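Local atomic coordinates of MoaD/ThiS family protein (Mycobacterium tuberculosis, PDB entry 6JBZ), a protein that probably serves as a small ubiquitin-like sulfur carrier of the MoaD family in the biosynthesis of the molybdenum cofactor. Residues B[34-43]-B[73-83]. Numbering follows the deposited sequence.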
ATOM      1  N   LEU B  34      -7.338   9.278 -49.879  1.00 28.66           N
ATOM      2  CA  LEU B  34      -7.769   7.952 -50.289  1.00 28.46           C
ATOM      3  C   LEU B  34      -8.979   8.023 -51.225  1.00 31.62           C
ATOM      4  O   LEU B  34      -9.603   9.072 -51.382  1.00 32.74           O
ATOM      5  CB  LEU B  34      -8.108   7.106 -49.069  1.00 28.64           C
ATOM      6  CG  LEU B  34      -7.161   7.090 -47.875  1.00 27.13           C
ATOM      7  CD1 LEU B  34      -7.775   7.873 -46.752  1.00 30.03           C
ATOM      8  CD2 LEU B  34      -6.882   5.669 -47.431  1.00 25.52           C
ATOM      9  N   ARG B  35      -9.298   6.899 -51.854  1.00 33.15           N
ATOM     10  CA  ARG B  35     -10.521   6.755 -52.624  1.00 28.60           C
ATOM     11  C   ARG B  35     -11.704   7.022 -51.722  1.00 35.35           C
ATOM     12  O   ARG B  35     -11.596   6.843 -50.511  1.00 41.96           O
ATOM     13  CB  ARG B  35     -10.615   5.354 -53.216  1.00 30.43           C
ATOM     14  CG  ARG B  35     -11.038   4.301 -52.206  1.00 32.83           C
ATOM     15  CD  ARG B  35     -10.972   2.905 -52.791  1.00 31.01           C
ATOM     16  NE  ARG B  35     -11.426   1.896 -51.838  1.00 37.44           N
ATOM     17  CZ  ARG B  35     -12.704   1.586 -51.609  1.00 38.63           C
ATOM     18  NH1 ARG B  35     -13.679   2.207 -52.261  1.00 36.44           N
ATOM     19  NH2 ARG B  35     -13.010   0.649 -50.727  1.00 32.17           N
ATOM     20  N   SER B  36     -12.822   7.477 -52.283  1.00 38.31           N
ATOM     21  CA  SER B  36     -14.060   7.548 -51.502  1.00 36.52           C
ATOM     22  C   SER B  36     -14.434   6.159 -51.017  1.00 33.93           C
ATOM     23  O   SER B  36     -14.383   5.192 -51.783  1.00 36.33           O
ATOM     24  CB  SER B  36     -15.214   8.137 -52.316  1.00 34.96           C
ATOM     25  OG  SER B  36     -15.111   9.547 -52.405  1.00 47.54           O
ATOM     26  N   GLY B  37     -14.793   6.049 -49.743  1.00 34.42           N
ATOM     27  CA  GLY B  37     -15.224   4.769 -49.207  1.00 34.51           C
ATOM     28  C   GLY B  37     -14.067   3.890 -48.760  1.00 40.32           C
ATOM     29  O   GLY B  37     -14.274   2.744 -48.340  1.00 39.34           O
ATOM     30  N   ALA B  38     -12.849   4.426 -48.845  1.00 34.16           N
ATOM     31  CA  ALA B  38     -11.676   3.725 -48.356  1.00 40.38           C
ATOM     32  C   ALA B  38     -11.900   3.270 -46.906  1.00 39.58           C
ATOM     33  O   ALA B  38     -12.509   3.982 -46.112  1.00 39.66           O
ATOM     34  CB  ALA B  38     -10.446   4.614 -48.468  1.00 32.05           C
ATOM     35  N   THR B  39     -11.438   2.075 -46.572  1.00 34.54           N
ATOM     36  CA  THR B  39     -11.627   1.586 -45.220  1.00 38.59           C
ATOM     37  C   THR B  39     -10.464   1.975 -44.304  1.00 44.24           C
ATOM     38  O   THR B  39      -9.376   2.362 -44.763  1.00 41.32           O
ATOM     39  CB  THR B  39     -11.796   0.054 -45.191  1.00 40.53           C
ATOM     40  OG1 THR B  39     -10.626  -0.576 -45.726  1.00 35.76           O
ATOM     41  CG2 THR B  39     -13.006  -0.356 -45.994  1.00 34.60           C
ATOM     42  N   VAL B  40     -10.707   1.879 -43.000  1.00 44.86           N
ATOM     43  CA  VAL B  40      -9.647   2.051 -42.019  1.00 42.05           C
ATOM     44  C   VAL B  40      -8.532   1.044 -42.316  1.00 39.55           C
ATOM     45  O   VAL B  40      -7.346   1.342 -42.159  1.00 41.04           O
ATOM     46  CB  VAL B  40     -10.184   1.887 -40.580  1.00 41.17           C
ATOM     47  CG1 VAL B  40      -9.060   1.612 -39.606  1.00 44.99           C
ATOM     48  CG2 VAL B  40     -10.927   3.130 -40.163  1.00 38.45           C
ATOM     49  N   ALA B  41      -8.913  -0.134 -42.787  1.00 36.42           N
ATOM     50  CA  ALA B  41      -7.936  -1.145 -43.165  1.00 38.42           C
ATOM     51  C   ALA B  41      -7.053  -0.701 -44.346  1.00 41.52           C
ATOM     52  O   ALA B  41      -5.837  -0.916 -44.341  1.00 39.07           O
ATOM     53  CB  ALA B  41      -8.638  -2.442 -43.498  1.00 33.79           C
ATOM     54  N   GLU B  42      -7.662  -0.091 -45.357  1.00 39.28           N
ATOM     55  CA  GLU B  42      -6.906   0.356 -46.515  1.00 37.09           C
ATOM     56  C   GLU B  42      -5.952   1.475 -46.138  1.00 36.68           C
ATOM     57  O   GLU B  42      -4.866   1.572 -46.711  1.00 39.74           O
ATOM     58  CB  GLU B  42      -7.829   0.829 -47.629  1.00 35.06           C
ATOM     59  CG  GLU B  42      -8.631  -0.254 -48.310  1.00 39.51           C
ATOM     60  CD  GLU B  42      -9.624   0.340 -49.291  1.00 43.74           C
ATOM     61  OE1 GLU B  42      -9.214   1.202 -50.100  1.00 48.86           O
ATOM     62  OE2 GLU B  42     -10.811  -0.026 -49.243  1.00 43.68           O
ATOM     63  N   LEU B  43      -6.375   2.323 -45.197  1.00 35.08           N
ATOM     64  CA  LEU B  43      -5.555   3.424 -44.684  1.00 31.12           C
ATOM     65  C   LEU B  43      -4.320   2.909 -43.940  1.00 36.96           C
ATOM     66  O   LEU B  43      -3.180   3.301 -44.244  1.00 39.08           O
ATOM     67  CB  LEU B  43      -6.383   4.321 -43.753  1.00 31.96           C
ATOM     68  CG  LEU B  43      -5.673   5.457 -43.003  1.00 34.25           C
ATOM     69  CD1 LEU B  43      -5.145   6.530 -43.982  1.00 31.95           C
ATOM     70  CD2 LEU B  43      -6.577   6.086 -41.946  1.00 27.10           C
ATOM     71  N   ASP B  73     -12.169  -2.779 -38.645  1.00 48.94           N
ATOM     72  CA  ASP B  73     -11.358  -1.985 -39.573  1.00 50.43           C
ATOM     73  C   ASP B  73     -11.902  -2.038 -41.005  1.00 46.71           C
ATOM     74  O   ASP B  73     -11.267  -1.556 -41.940  1.00 45.19           O
ATOM     75  CB  ASP B  73      -9.882  -2.428 -39.543  1.00 44.34           C
ATOM     76  CG  ASP B  73      -9.674  -3.864 -40.009  1.00 48.67           C
ATOM     77  OD1 ASP B  73     -10.640  -4.511 -40.464  1.00 51.29           O
ATOM     78  OD2 ASP B  73      -8.521  -4.346 -39.933  1.00 44.81           O
ATOM     79  N   ALA B  74     -13.078  -2.626 -41.173  1.00 51.26           N
ATOM     80  CA  ALA B  74     -13.699  -2.700 -42.491  1.00 51.36           C
ATOM     81  C   ALA B  74     -14.649  -1.530 -42.661  1.00 49.04           C
ATOM     82  O   ALA B  74     -15.239  -1.354 -43.724  1.00 46.76           O
ATOM     83  CB  ALA B  74     -14.431  -4.021 -42.675  1.00 42.89           C
ATOM     84  N   VAL B  75     -14.789  -0.730 -41.608  1.00 50.52           N
ATOM     85  CA  VAL B  75     -15.662   0.432 -41.655  1.00 52.07           C
ATOM     86  C   VAL B  75     -15.058   1.461 -42.609  1.00 46.79           C
ATOM     87  O   VAL B  75     -13.833   1.603 -42.682  1.00 48.14           O
ATOM     88  CB  VAL B  75     -15.891   1.048 -40.243  1.00 50.44           C
ATOM     89  CG1 VAL B  75     -14.579   1.519 -39.627  1.00 38.85           C
ATOM     90  CG2 VAL B  75     -16.903   2.191 -40.315  1.00 47.41           C
ATOM     91  N   ALA B  76     -15.923   2.153 -43.345  1.00 42.73           N
ATOM     92  CA  ALA B  76     -15.508   3.134 -44.341  1.00 42.70           C
ATOM     93  C   ALA B  76     -15.251   4.490 -43.722  1.00 39.59           C
ATOM     94  O   ALA B  76     -15.884   4.854 -42.744  1.00 46.78           O
ATOM     95  CB  ALA B  76     -16.558   3.261 -45.429  1.00 31.88           C
ATOM     96  N   LEU B  77     -14.333   5.245 -44.315  1.00 40.18           N
ATOM     97  CA  LEU B  77     -14.009   6.581 -43.839  1.00 39.42           C
ATOM     98  C   LEU B  77     -14.808   7.644 -44.585  1.00 41.49           C
ATOM     99  O   LEU B  77     -15.290   7.411 -45.696  1.00 44.32           O
ATOM    100  CB  LEU B  77     -12.513   6.856 -44.001  1.00 37.88           C
ATOM    101  CG  LEU B  77     -11.531   5.913 -43.312  1.00 37.15           C
ATOM    102  CD1 LEU B  77     -10.142   6.193 -43.814  1.00 34.72           C
ATOM    103  CD2 LEU B  77     -11.598   6.109 -41.824  1.00 40.75           C
ATOM    104  N   SER B  78     -14.927   8.818 -43.976  1.00 40.13           N
ATOM    105  CA  SER B  78     -15.532   9.971 -44.632  1.00 38.81           C
ATOM    106  C   SER B  78     -14.529  11.100 -44.673  1.00 40.33           C
ATOM    107  O   SER B  78     -13.632  11.163 -43.836  1.00 44.19           O
ATOM    108  CB  SER B  78     -16.787  10.433 -43.901  1.00 36.12           C
ATOM    109  OG  SER B  78     -17.461   9.333 -43.328  1.00 46.24           O
ATOM    110  N   ALA B  79     -14.687  11.997 -45.635  1.00 37.72           N
ATOM    111  CA  ALA B  79     -13.858  13.180 -45.702  1.00 35.91           C
ATOM    112  C   ALA B  79     -13.893  13.927 -44.371  1.00 41.87           C
ATOM    113  O   ALA B  79     -14.948  14.050 -43.744  1.00 41.03           O
ATOM    114  CB  ALA B  79     -14.313  14.075 -46.830  1.00 29.80           C
ATOM    115  N   GLY B  80     -12.723  14.392 -43.933  1.00 38.41           N
ATOM    116  CA  GLY B  80     -12.604  15.167 -42.719  1.00 33.06           C
ATOM    117  C   GLY B  80     -12.395  14.321 -41.479  1.00 39.03           C
ATOM    118  O   GLY B  80     -12.084  14.854 -40.414  1.00 44.09           O
ATOM    119  N   ASP B  81     -12.575  13.009 -41.602  1.00 35.90           N
ATOM    120  CA  ASP B  81     -12.331  12.101 -40.475  1.00 39.65           C
ATOM    121  C   ASP B  81     -10.948  12.293 -39.856  1.00 40.64           C
ATOM    122  O   ASP B  81      -9.989  12.683 -40.537  1.00 36.38           O
ATOM    123  CB  ASP B  81     -12.473  10.649 -40.910  1.00 36.89           C
ATOM    124  CG  ASP B  81     -13.895  10.157 -40.852  1.00 41.44           C
ATOM    125  OD1 ASP B  81     -14.798  10.972 -40.584  1.00 46.22           O
ATOM    126  OD2 ASP B  81     -14.108   8.949 -41.074  1.00 42.12           O
ATOM    127  N   THR B  82     -10.855  12.026 -38.559  1.00 38.29           N
ATOM    128  CA  THR B  82      -9.566  12.004 -37.887  1.00 35.11           C
ATOM    129  C   THR B  82      -9.336  10.637 -37.289  1.00 37.40           C
ATOM    130  O   THR B  82     -10.180  10.112 -36.558  1.00 39.16           O
ATOM    131  CB  THR B  82      -9.463  13.053 -36.794  1.00 35.94           C
ATOM    132  OG1 THR B  82      -9.710  14.341 -37.362  1.00 37.98           O
ATOM    133  CG2 THR B  82      -8.068  13.025 -36.171  1.00 31.89           C
ATOM    134  N   ILE B  83      -8.188  10.057 -37.614  1.00 34.04           N
ATOM    135  CA  ILE B  83      -7.847   8.736 -37.128  1.00 31.63           C
ATOM    136  C   ILE B  83      -6.682   8.825 -36.148  1.00 35.21           C
ATOM    137  O   ILE B  83      -5.556   9.139 -36.536  1.00 36.20           O
ATOM    138  CB  ILE B  83      -7.493   7.799 -38.289  1.00 30.68           C
ATOM    139  CG1 ILE B  83      -8.604   7.828 -39.325  1.00 35.75           C
ATOM    140  CG2 ILE B  83      -7.295   6.387 -37.800  1.00 29.45           C
ATOM    141  CD1 ILE B  83      -9.914   7.290 -38.786  1.00 36.87           C
TER
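Three backbone hydrogen bonds tie A38 and the first residues of helix 40-50 to the loop that runs from D73 to L77. L77 N donates to A38 O at 2.9 Å, V40 N reaches V75 O at 3.2 Å, and A41 N meets D73 O at 2.9 Å on a more bent path (136° at the hydrogen). The first two flank T39 and A76, which form a single beta bridge. V40 and A41 are first-turn residues whose N-H groups no earlier helical turn can satisfy, and the loop carbonyls take them instead.

The apolar contacts centre on L77 and V40. L77 turns its CG anti to its own carbonyl carbon (chi1 -58°), which sends the branch in under the helix: CD2 packs on V40 CG2 at 3.5 Å, with the two side chains roughly perpendicular, while CD1 meets L43 CD2 and L34 CD1. The same methyl, L43 CD2, also touches I83 CG1 at 3.7 Å, linking the helix to strand 82-86. A41 CB packs against the carboxylate carbon CG of D73.

T39 is the N-cap: its OG1 accepts from E42 N at 3.0 Å, and a weak return bond from T39 N to E42 OE2 completes a capping box. R35 forms a side-on salt bridge with E42, NE to OE1 and NH2 to OE2, with both oxygens close to the guanidinium plane. On the loop, D81 OD2 accepts from S78 N and also pairs with R65 of strand 62-65.

Here the loop leading into the central strand of a ubiquitin-like beta-grasp fold is stitched to the N-terminus of its helix 40-50.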